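Local coordinates for alpha-toxin (Clostridium novyi, PDB 2VK9), which is a large clostridial toxin whose catalytic domain belongs to the GT-A class of glycosyltransferase folds, at residues 479-484 / 495-500. Sequence-based numbering, arbitrary orientation.
Sequences IYSSAT and FDMLSS
Ser482 and Asp496 meet where an extended loop runs back past the helix it has just left. Ser482 OG lies 3.0 Å from Asp496 O and is also within reach of Asn478 O, one turn earlier in the helix. A small hydroxyl suits this place: with OG beside its own backbone N and anti to the carbonyl carbon (chi1 -67°), it lies close to both oxygens, and Ser482 CA adds a C-H...O contact to Asp496 O. Ser481 points at the loop with a side chain short enough for the Met497 chain to pass close, its OG 3.2 Å from Met497 CG and hydrogen-bonded to Asn478 O. The helix, 477-488, packs against strand 382-391 of the mixed sheet in this GT-A-type domain, with Phe384 of that strand touching the side chains of Ser481 and Thr484. Thr484 divides its two branches: OG1 bonds back to Tyr480 O at 2.8 Å, on the opposite face of that carbonyl from Thr484 N, while CG2, anti to the backbone N, meets Leu498 CD2 at 3.4 Å. The side chain of Leu498 crosses that of Thr484 at about a right angle; branched and apolar, it also touches Cys485 and Tyr488.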
loop_
_atom_site.group_PDB
_atom_site.type_symbol
_atom_site.label_atom_id
_atom_site.label_comp_id
_atom_site.label_asym_id
_atom_site.label_seq_id
_atom_site.Cartn_x
_atom_site.Cartn_y
_atom_site.Cartn_z
ATOM N N ILE A 479 3.564 -1.682 -5.903
ATOM C CA ILE A 479 4.983 -1.740 -5.558
ATOM C C ILE A 479 5.284 -2.950 -4.655
ATOM O O ILE A 479 6.428 -3.394 -4.550
ATOM C CB ILE A 479 5.480 -0.408 -4.917
ATOM C CG1 ILE A 479 5.189 -0.379 -3.404
ATOM C CG2 ILE A 479 4.832 0.781 -5.605
ATOM C CD1 ILE A 479 5.955 0.680 -2.627
ATOM N N TYR A 480 4.244 -3.473 -4.010
ATOM C CA TYR A 480 4.371 -4.636 -3.137
ATOM C C TYR A 480 4.428 -5.909 -3.958
ATOM O O TYR A 480 5.248 -6.791 -3.681
ATOM C CB TYR A 480 3.227 -4.704 -2.114
ATOM C CG TYR A 480 3.358 -3.679 -1.015
ATOM C CD1 TYR A 480 3.172 -2.324 -1.282
ATOM C CD2 TYR A 480 3.674 -4.053 0.283
ATOM C CE1 TYR A 480 3.295 -1.382 -0.303
ATOM C CE2 TYR A 480 3.794 -3.096 1.286
ATOM C CZ TYR A 480 3.605 -1.763 0.977
ATOM O OH TYR A 480 3.725 -0.785 1.932
ATOM N N SER A 481 3.573 -5.993 -4.974
ATOM C CA SER A 481 3.578 -7.148 -5.852
ATOM C C SER A 481 4.807 -7.149 -6.741
ATOM O O SER A 481 5.232 -8.210 -7.186
ATOM C CB SER A 481 2.301 -7.246 -6.681
ATOM O OG SER A 481 2.019 -6.007 -7.268
ATOM N N SER A 482 5.392 -5.980 -6.973
ATOM C CA SER A 482 6.650 -5.907 -7.707
ATOM C C SER A 482 7.864 -6.219 -6.829
ATOM O O SER A 482 8.845 -6.797 -7.302
ATOM C CB SER A 482 6.817 -4.554 -8.404
ATOM O OG SER A 482 5.867 -4.386 -9.447
ATOM N N ALA A 483 7.808 -5.830 -5.556
ATOM C CA ALA A 483 8.882 -6.151 -4.612
ATOM C C ALA A 483 8.887 -7.650 -4.323
ATOM O O ALA A 483 9.926 -8.260 -4.092
ATOM C CB ALA A 483 8.720 -5.358 -3.334
ATOM N N THR A 484 7.694 -8.225 -4.349
ATOM C CA THR A 484 7.481 -9.653 -4.215
ATOM C C THR A 484 7.978 -10.394 -5.458
ATOM O O THR A 484 8.592 -11.456 -5.361
ATOM C CB THR A 484 5.995 -9.898 -4.002
ATOM O OG1 THR A 484 5.637 -9.385 -2.721
ATOM C CG2 THR A 484 5.683 -11.330 -3.997
ATOM N N PHE A 495 8.954 -3.784 -12.777
ATOM C CA PHE A 495 7.597 -3.262 -12.690
ATOM C C PHE A 495 6.612 -4.405 -12.866
ATOM O O PHE A 495 5.404 -4.191 -12.917
ATOM C CB PHE A 495 7.348 -2.167 -13.734
ATOM C CG PHE A 495 8.231 -0.964 -13.572
ATOM C CD1 PHE A 495 9.424 -0.863 -14.274
ATOM C CD2 PHE A 495 7.874 0.064 -12.711
ATOM C CE1 PHE A 495 10.254 0.245 -14.120
ATOM C CE2 PHE A 495 8.698 1.171 -12.549
ATOM C CZ PHE A 495 9.891 1.263 -13.262
ATOM N N ASP A 496 7.130 -5.625 -12.950
ATOM C CA ASP A 496 6.271 -6.774 -13.192
ATOM C C ASP A 496 5.571 -7.266 -11.942
ATOM O O ASP A 496 5.998 -6.997 -10.824
ATOM C CB ASP A 496 7.034 -7.908 -13.878
ATOM C CG ASP A 496 7.303 -7.619 -15.342
ATOM O OD1 ASP A 496 6.360 -7.196 -16.057
ATOM O OD2 ASP A 496 8.459 -7.809 -15.774
ATOM N N MET A 497 4.479 -7.984 -12.154
ATOM C CA MET A 497 3.667 -8.495 -11.068
ATOM C C MET A 497 3.559 -10.008 -11.121
ATOM O O MET A 497 3.875 -10.631 -12.133
ATOM C CB MET A 497 2.297 -7.835 -11.083
ATOM C CG MET A 497 2.321 -6.509 -10.377
ATOM S SD MET A 497 1.126 -5.317 -10.993
ATOM C CE MET A 497 2.193 -4.251 -11.981
ATOM N N LEU A 498 3.095 -10.591 -10.026
ATOM C CA LEU A 498 3.175 -12.026 -9.816
ATOM C C LEU A 498 1.815 -12.652 -10.085
ATOM O O LEU A 498 0.789 -11.998 -9.904
ATOM C CB LEU A 498 3.574 -12.241 -8.360
ATOM C CG LEU A 498 4.462 -13.397 -7.939
ATOM C CD1 LEU A 498 5.850 -13.278 -8.539
ATOM C CD2 LEU A 498 4.525 -13.350 -6.432
ATOM N N SER A 499 1.797 -13.907 -10.516
ATOM C CA SER A 499 0.519 -14.594 -10.743
ATOM C C SER A 499 -0.157 -14.935 -9.414
ATOM O O SER A 499 0.530 -15.098 -8.407
ATOM C CB SER A 499 0.742 -15.871 -11.537
ATOM O OG SER A 499 1.503 -16.790 -10.775
ATOM N N SER A 500 -1.488 -15.055 -9.417
ATOM C CA SER A 500 -2.244 -15.461 -8.219
ATOM C C SER A 500 -1.587 -16.628 -7.485
ATOM O O SER A 500 -1.330 -16.550 -6.283
ATOM C CB SER A 500 -3.686 -15.838 -8.571
ATOM O OG SER A 500 -4.436 -14.707 -8.971
#